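Long-range contacts in tail spike protein gp49 (Pseudomonas phage LKA1, PDB 4RU4), which probably cleaves the O-specific polysaccharide of Pseudomonas as a lyase, as the trimeric tailspike of the phage: residues Gly325-Asp330 against Thr350-Asp355; Leu89-Asp94 against Val206-Ile211. One frame throughout, in Å; residues are numbered along the deposited sequence. Where two conformers were deposited one is given.

Contact 1. Residues Gly325-Asp330 against Thr350-Asp355; sequences GTHCAD and TWQGKD
His327 lays one face of its imidazole ring against Thr350. The CB of Thr350 stands 3.7 Å from the centroid of the His327 ring, 5° off the ring normal, in a CH-pi contact. The methyl of Thr350 reaches over the same ring, with CG2 3.5 Å from His327 NE2. That methyl lies between the backbone N and the carbonyl carbon of Thr350, while OG1 is anti to the N (chi1 -172°). OG1 takes a hydrogen bond from Gln352 NE2 and donates to the carbonyl O of Ile373 in the neighbouring strand 372-377. The Gln352 amide stands nearly upright to the imidazole, planes 83° apart, with NE2 3.6 Å from His327 CE1. Strand 349-352 is the first of a parallel sheet in the pectin lyase-like beta-helix, and residues 325-330 form a loop beside its start. Ala329 meets the strand through its backbone, its O near the methyl of Thr350. Asp330 helps fix the rotation of the imidazole: His327 NE2 donates to Asp330 OD1 at 2.7 Å, almost straight and in the ring plane, on the anti lone pair of the carboxylate. The same OD1 accepts a hydrogen bond from a water, which in turn accepts one from Gln352 NE2, linking the two segments. His332 is hydrogen-bonded to Asp330 OD2, and the ring of His293 stacks with that of His327.

Contact 2. Residues Leu89-Asp94 against Val206-Ile211; sequences LQIAGD and VDIASI
Ile91 sets its CG2 against CG2 of Ile211 at 4.1 Å, the two side chains crossing at about a right angle. Leu89 meets the end of Ile208, with Leu89 CD2 3.6 Å from Ile208 CD1, but this holds for one of the two conformers of Ile208 and is doubtful for the other. Leu89, Ile91, Val206 and Ile208 share one apolar face.

Four backbone hydrogen bonds hold the parallel strands in register. Asp207 N donates to Leu89 O, and Ile91 N to Asp207 O, both at 2.9 Å. Ala209 N to Ile91 O continues the pattern, and Gly93 N to Ala209 O closes it. At Gly93 the backbone passes tightly by Ser210, CA lying 3.0 Å from Ser210 O.

On the other face, a water accepts from Gln90 NE2 and gives a weak bond to Asp207 OD2. Gln90 NE2 is also hydrogen-bonded to Thr97 of a second subunit. Past the strand end, Ser210 OG is hydrogen-bonded to Asp235 OD2. This is the stacking of successive coils in a parallel beta-helix: strand 89-93 lies between strands 70-72 and 206-209, and strand 232-234 follows beyond.

In the fold
Contact 2 comes first along the chain and contact 1 later, in the same beta-helix. Their centres are about 31 Å apart and their nearest atoms about 21 Å, with no touch. Contact 2 is a pair of neighbouring strands, away from the calcium site, and Gln90 brings it to another subunit. Contact 1 instead joins a loop to a strand near the middle of the chain. There the side chain of His327 is about 10 Å from Gly368, which binds calcium together with Asp394, and that of Gln352 is about 7 Å from a bound sodium ion. Asp355 of contact 1 forms a salt bridge with Arg430 of a second subunit.

Contact 1. Residues Gly325-Asp330 against Thr350-Asp355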
ATOM      1  N   GLY B 325      26.758   3.722 -10.365  1.00  8.65           N
ATOM      2  CA  GLY B 325      26.087   4.551 -11.341  1.00 12.61           C
ATOM      3  C   GLY B 325      24.774   3.966 -11.854  1.00 14.12           C
ATOM      4  O   GLY B 325      24.169   4.537 -12.753  1.00 17.59           O
ATOM      5  N   THR B 326      24.315   2.852 -11.282  1.00  8.64           N
ATOM      6  CA  THR B 326      23.073   2.240 -11.770  1.00  6.06           C
ATOM      7  C   THR B 326      21.946   2.260 -10.724  1.00  5.89           C
ATOM      8  O   THR B 326      22.167   2.579  -9.558  1.00  6.69           O
ATOM      9  CB  THR B 326      23.323   0.807 -12.315  1.00  6.17           C
ATOM     10  OG1 THR B 326      22.172   0.338 -13.020  1.00  7.90           O
ATOM     11  CG2 THR B 326      23.683  -0.181 -11.191  1.00  6.16           C
ATOM     12  N   HIS B 327      20.738   1.904 -11.153  1.00  5.83           N
ATOM     13  CA  HIS B 327      19.603   1.872 -10.262  1.00  5.68           C
ATOM     14  C   HIS B 327      19.696   0.677  -9.333  1.00  9.85           C
ATOM     15  O   HIS B 327      20.166  -0.413  -9.725  1.00  8.74           O
ATOM     16  CB  HIS B 327      18.313   1.778 -11.091  1.00  5.64           C
ATOM     17  CG  HIS B 327      18.320   0.649 -12.076  1.00 11.22           C
ATOM     18  ND1 HIS B 327      18.799   0.782 -13.362  1.00 13.44           N
ATOM     19  CD2 HIS B 327      17.923  -0.639 -11.955  1.00  8.88           C
ATOM     20  CE1 HIS B 327      18.687  -0.374 -13.995  1.00 11.76           C
ATOM     21  NE2 HIS B 327      18.145  -1.251 -13.165  1.00 10.87           N
ATOM     22  N   CYS B 328      19.225   0.884  -8.109  1.00  8.39           N
ATOM     23  CA  CYS B 328      19.238  -0.152  -7.078  1.00  6.64           C
ATOM     24  C   CYS B 328      18.104  -1.178  -7.270  1.00  8.19           C
ATOM     25  O   CYS B 328      18.325  -2.384  -7.147  1.00  8.75           O
ATOM     26  CB  CYS B 328      19.111   0.500  -5.704  1.00  5.42           C
ATOM     27  SG  CYS B 328      18.949  -0.700  -4.329  1.00  8.72           S
ATOM     28  N   ALA B 329      16.895  -0.695  -7.544  1.00  5.39           N
ATOM     29  CA  ALA B 329      15.747  -1.591  -7.762  1.00  6.40           C
ATOM     30  C   ALA B 329      15.596  -1.847  -9.245  1.00  8.56           C
ATOM     31  O   ALA B 329      15.390  -0.907  -9.999  1.00  8.99           O
ATOM     32  CB  ALA B 329      14.479  -0.986  -7.210  1.00  6.09           C
ATOM     33  N   ASP B 330      15.709  -3.109  -9.668  1.00  5.51           N
ATOM     34  CA  ASP B 330      15.774  -3.394 -11.109  1.00  8.90           C
ATOM     35  C   ASP B 330      14.598  -4.242 -11.631  1.00  9.91           C
ATOM     36  O   ASP B 330      14.068  -5.095 -10.924  1.00  8.57           O
ATOM     37  CB  ASP B 330      17.123  -4.074 -11.459  1.00  5.77           C
ATOM     38  CG  ASP B 330      17.164  -4.565 -12.886  1.00  9.54           C
ATOM     39  OD1 ASP B 330      17.547  -3.761 -13.782  1.00 12.22           O
ATOM     40  OD2 ASP B 330      16.771  -5.740 -13.133  1.00  7.80           O
ATOM     41  N   THR B 350      13.877   1.674 -11.625  1.00  7.45           N
ATOM     42  CA  THR B 350      13.791   1.703 -13.081  1.00  6.64           C
ATOM     43  C   THR B 350      12.450   1.217 -13.636  1.00  7.76           C
ATOM     44  O   THR B 350      11.800   0.343 -13.065  1.00  8.28           O
ATOM     45  CB  THR B 350      14.931   0.844 -13.743  1.00  5.62           C
ATOM     46  OG1 THR B 350      14.927   1.035 -15.169  1.00  6.45           O
ATOM     47  CG2 THR B 350      14.683  -0.623 -13.485  1.00  5.63           C
ATOM     48  N   TRP B 351      12.061   1.805 -14.763  1.00  7.01           N
ATOM     49  CA  TRP B 351      10.933   1.341 -15.556  1.00  8.75           C
ATOM     50  C   TRP B 351      11.525   0.689 -16.805  1.00  9.05           C
ATOM     51  O   TRP B 351      12.216   1.361 -17.565  1.00  5.75           O
ATOM     52  CB  TRP B 351      10.149   2.560 -16.029  1.00  9.86           C
ATOM     53  CG  TRP B 351       9.121   3.141 -15.110  1.00  6.36           C
ATOM     54  CD1 TRP B 351       8.371   2.500 -14.145  1.00  8.13           C
ATOM     55  CD2 TRP B 351       8.706   4.509 -15.101  1.00  5.28           C
ATOM     56  NE1 TRP B 351       7.494   3.402 -13.556  1.00  5.89           N
ATOM     57  CE2 TRP B 351       7.664   4.630 -14.149  1.00  6.32           C
ATOM     58  CE3 TRP B 351       9.085   5.632 -15.846  1.00  7.26           C
ATOM     59  CZ2 TRP B 351       7.016   5.830 -13.903  1.00  7.68           C
ATOM     60  CZ3 TRP B 351       8.430   6.833 -15.609  1.00  9.65           C
ATOM     61  CH2 TRP B 351       7.412   6.922 -14.641  1.00  8.76           C
ATOM     62  N   GLN B 352      11.233  -0.589 -17.032  1.00  5.72           N
ATOM     63  CA  GLN B 352      11.650  -1.299 -18.229  1.00  7.60           C
ATOM     64  C   GLN B 352      10.548  -2.323 -18.544  1.00  9.85           C
ATOM     65  O   GLN B 352       9.815  -2.744 -17.648  1.00  6.41           O
ATOM     66  CB  GLN B 352      12.977  -2.047 -17.973  1.00  6.41           C
ATOM     67  CG  GLN B 352      14.079  -1.169 -17.427  1.00  6.66           C
ATOM     68  CD  GLN B 352      15.458  -1.800 -17.476  1.00  8.92           C
ATOM     69  OE1 GLN B 352      15.724  -2.676 -18.297  1.00  8.17           O
ATOM     70  NE2 GLN B 352      16.367  -1.322 -16.600  1.00  7.89           N
ATOM     71  N   GLY B 353      10.452  -2.764 -19.793  1.00 10.02           N
ATOM     72  CA  GLY B 353       9.509  -3.824 -20.127  1.00  6.04           C
ATOM     73  C   GLY B 353       8.117  -3.287 -20.395  1.00  6.19           C
ATOM     74  O   GLY B 353       7.944  -2.461 -21.274  1.00  6.78           O
ATOM     75  N   LYS B 354       7.126  -3.736 -19.635  1.00  8.13           N
ATOM     76  CA  LYS B 354       5.722  -3.369 -19.903  1.00  6.25           C
ATOM     77  C   LYS B 354       4.897  -3.478 -18.644  1.00  6.58           C
ATOM     78  O   LYS B 354       5.002  -4.473 -17.944  1.00  8.52           O
ATOM     79  CB  LYS B 354       5.120  -4.309 -20.962  1.00  7.99           C
ATOM     80  CG  LYS B 354       3.573  -4.136 -21.174  1.00  6.89           C
ATOM     81  CD  LYS B 354       3.060  -4.947 -22.395  1.00 11.85           C
ATOM     82  CE  LYS B 354       1.531  -4.976 -22.493  1.00 11.64           C
ATOM     83  NZ  LYS B 354       1.110  -5.848 -23.667  1.00 14.66           N
ATOM     84  N   ASP B 355       4.057  -2.475 -18.370  1.00  7.21           N
ATOM     85  CA  ASP B 355       3.136  -2.516 -17.226  1.00  6.47           C
ATOM     86  C   ASP B 355       3.875  -2.721 -15.900  1.00  8.24           C
ATOM     87  O   ASP B 355       3.743  -3.764 -15.241  1.00  8.17           O
ATOM     88  CB  ASP B 355       2.038  -3.584 -17.428  1.00  5.49           C
ATOM     89  CG  ASP B 355       1.126  -3.258 -18.610  1.00 12.15           C
ATOM     90  OD1 ASP B 355       1.150  -2.100 -19.085  1.00  9.65           O
ATOM     91  OD2 ASP B 355       0.399  -4.164 -19.075  1.00 12.68           O
TER
HETATM   92  O   HOH W   1      18.789  -3.314 -16.192  1.00 17.69           O

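Contact 2. Residues Leu89-Asp94 against Val206-Ile211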
ATOM      1  N   LEU B  89      14.721 -30.120  -2.488  1.00 11.91           N
ATOM      2  CA  LEU B  89      15.779 -29.790  -1.546  1.00 10.88           C
ATOM      3  C   LEU B  89      15.092 -29.211  -0.335  1.00 14.57           C
ATOM      4  O   LEU B  89      14.410 -28.195  -0.454  1.00  9.47           O
ATOM      5  CB  LEU B  89      16.699 -28.721  -2.149  1.00  9.13           C
ATOM      6  CG  LEU B  89      17.910 -28.257  -1.323  1.00  8.11           C
ATOM      7  CD1 LEU B  89      18.879 -29.427  -1.053  1.00  9.18           C
ATOM      8  CD2 LEU B  89      18.650 -27.138  -2.032  1.00  8.01           C
ATOM      9  N   GLN B  90      15.247 -29.859   0.819  1.00 12.74           N
ATOM     10  CA  GLN B  90      14.614 -29.392   2.052  1.00 13.46           C
ATOM     11  C   GLN B  90      15.685 -29.250   3.104  1.00 14.50           C
ATOM     12  O   GLN B  90      16.274 -30.250   3.528  1.00 12.64           O
ATOM     13  CB  GLN B  90      13.571 -30.400   2.522  1.00 11.46           C
ATOM     14  CG  GLN B  90      12.450 -30.590   1.529  1.00 12.79           C
ATOM     15  CD  GLN B  90      11.549 -31.717   1.961  1.00 14.81           C
ATOM     16  OE1 GLN B  90      11.901 -32.884   1.816  1.00 16.01           O
ATOM     17  NE2 GLN B  90      10.406 -31.377   2.524  1.00 12.22           N
ATOM     18  N   ILE B  91      15.964 -28.008   3.496  1.00  9.87           N
ATOM     19  CA  ILE B  91      17.030 -27.738   4.462  1.00 12.84           C
ATOM     20  C   ILE B  91      16.550 -26.668   5.417  1.00 13.73           C
ATOM     21  O   ILE B  91      16.098 -25.606   4.976  1.00 14.52           O
ATOM     22  CB  ILE B  91      18.306 -27.216   3.756  1.00 14.73           C
ATOM     23  CG1 ILE B  91      18.988 -28.335   2.990  1.00 18.20           C
ATOM     24  CG2 ILE B  91      19.286 -26.562   4.779  1.00 16.20           C
ATOM     25  CD1 ILE B  91      19.903 -27.810   1.937  1.00 23.10           C
ATOM     26  N   ALA B  92      16.612 -26.957   6.714  1.00 11.23           N
ATOM     27  CA  ALA B  92      16.258 -25.981   7.735  1.00 11.95           C
ATOM     28  C   ALA B  92      17.295 -26.011   8.863  1.00 14.17           C
ATOM     29  O   ALA B  92      17.726 -27.091   9.272  1.00 15.25           O
ATOM     30  CB  ALA B  92      14.856 -26.271   8.285  1.00 16.96           C
ATOM     31  N   GLY B  93      17.695 -24.838   9.354  1.00 10.15           N
ATOM     32  CA  GLY B  93      18.712 -24.752  10.393  1.00  9.52           C
ATOM     33  C   GLY B  93      18.163 -24.101  11.649  1.00 12.03           C
ATOM     34  O   GLY B  93      16.941 -23.995  11.804  1.00  8.36           O
ATOM     35  N   ASP B  94      19.055 -23.654  12.532  1.00  8.88           N
ATOM     36  CA  ASP B  94      18.633 -23.052  13.797  1.00 15.37           C
ATOM     37  C   ASP B  94      18.710 -21.544  13.728  1.00 17.02           C
ATOM     38  O   ASP B  94      18.706 -20.864  14.758  1.00 17.73           O
ATOM     39  CB  ASP B  94      19.529 -23.532  14.942  1.00 17.17           C
ATOM     40  CG  ASP B  94      19.275 -24.971  15.312  1.00 20.91           C
ATOM     41  OD1 ASP B  94      18.173 -25.474  15.023  1.00 22.87           O
ATOM     42  OD2 ASP B  94      20.185 -25.610  15.879  1.00 25.44           O
ATOM     43  N   VAL B 206      10.875 -27.712  -2.579  1.00  9.56           N
ATOM     44  CA  VAL B 206      12.040 -26.905  -2.234  1.00  7.45           C
ATOM     45  C   VAL B 206      11.725 -25.940  -1.107  1.00  8.36           C
ATOM     46  O   VAL B 206      10.832 -25.092  -1.214  1.00  8.83           O
ATOM     47  CB  VAL B 206      12.604 -26.154  -3.459  1.00 11.03           C
ATOM     48  CG1 VAL B 206      13.748 -25.217  -3.056  1.00  5.20           C
ATOM     49  CG2 VAL B 206      13.063 -27.188  -4.490  1.00 11.49           C
ATOM     50  N   ASP B 207      12.465 -26.086  -0.010  1.00  7.68           N
ATOM     51  CA  ASP B 207      12.223 -25.280   1.176  1.00  7.89           C
ATOM     52  C   ASP B 207      13.572 -25.092   1.868  1.00  9.76           C
ATOM     53  O   ASP B 207      14.166 -26.051   2.349  1.00 12.61           O
ATOM     54  CB  ASP B 207      11.210 -25.992   2.091  1.00 11.33           C
ATOM     55  CG  ASP B 207      10.673 -25.088   3.202  1.00 22.37           C
ATOM     56  OD1 ASP B 207      11.269 -24.025   3.459  1.00 27.41           O
ATOM     57  OD2 ASP B 207       9.660 -25.457   3.839  1.00 29.05           O
ATOM     58  N   ILE B 208      14.057 -23.860   1.867  0.50  7.54           N
ATOM     59  CA  ILE B 208      15.316 -23.522   2.503  0.50  8.91           C
ATOM     60  C   ILE B 208      14.965 -22.513   3.576  0.50  8.59           C
ATOM     61  O   ILE B 208      14.323 -21.496   3.299  0.50  7.80           O
ATOM     62  CB  ILE B 208      16.302 -22.899   1.481  0.50  9.78           C
ATOM     63  CG1 ILE B 208      16.387 -23.759   0.212  0.50  9.05           C
ATOM     64  CG2 ILE B 208      17.688 -22.670   2.109  0.50  7.93           C
ATOM     65  CD1 ILE B 208      16.824 -25.184   0.447  0.50  8.45           C
ATOM     66  N   ALA B 209      15.348 -22.791   4.812  1.00  7.49           N
ATOM     67  CA  ALA B 209      15.050 -21.842   5.878  1.00  6.05           C
ATOM     68  C   ALA B 209      16.075 -21.801   6.993  1.00  5.07           C
ATOM     69  O   ALA B 209      16.718 -22.807   7.293  1.00  7.47           O
ATOM     70  CB  ALA B 209      13.644 -22.112   6.448  1.00  7.14           C
ATOM     71  N   SER B 210      16.227 -20.621   7.584  1.00  6.83           N
ATOM     72  CA  SER B 210      16.869 -20.499   8.889  1.00  6.70           C
ATOM     73  C   SER B 210      18.278 -21.020   8.881  1.00  8.26           C
ATOM     74  O   SER B 210      18.651 -21.825   9.758  1.00  8.37           O
ATOM     75  CB  SER B 210      16.041 -21.263   9.910  1.00  7.13           C
ATOM     76  OG  SER B 210      14.806 -20.604  10.114  1.00 11.89           O
ATOM     77  N   ILE B 211      19.045 -20.581   7.881  1.00  7.70           N
ATOM     78  CA  ILE B 211      20.463 -20.898   7.770  1.00  6.12           C
ATOM     79  C   ILE B 211      21.180 -19.616   7.331  1.00  8.41           C
ATOM     80  O   ILE B 211      20.545 -18.631   6.920  1.00  9.46           O
ATOM     81  CB  ILE B 211      20.748 -22.022   6.744  1.00  4.75           C
ATOM     82  CG1 ILE B 211      20.231 -21.626   5.347  1.00  8.09           C
ATOM     83  CG2 ILE B 211      20.156 -23.366   7.196  1.00  5.72           C
ATOM     84  CD1 ILE B 211      20.858 -22.392   4.178  1.00  9.87           C
TER
HETATM   85  O   HOH W   2      10.152 -28.884   3.592  1.00 19.20           O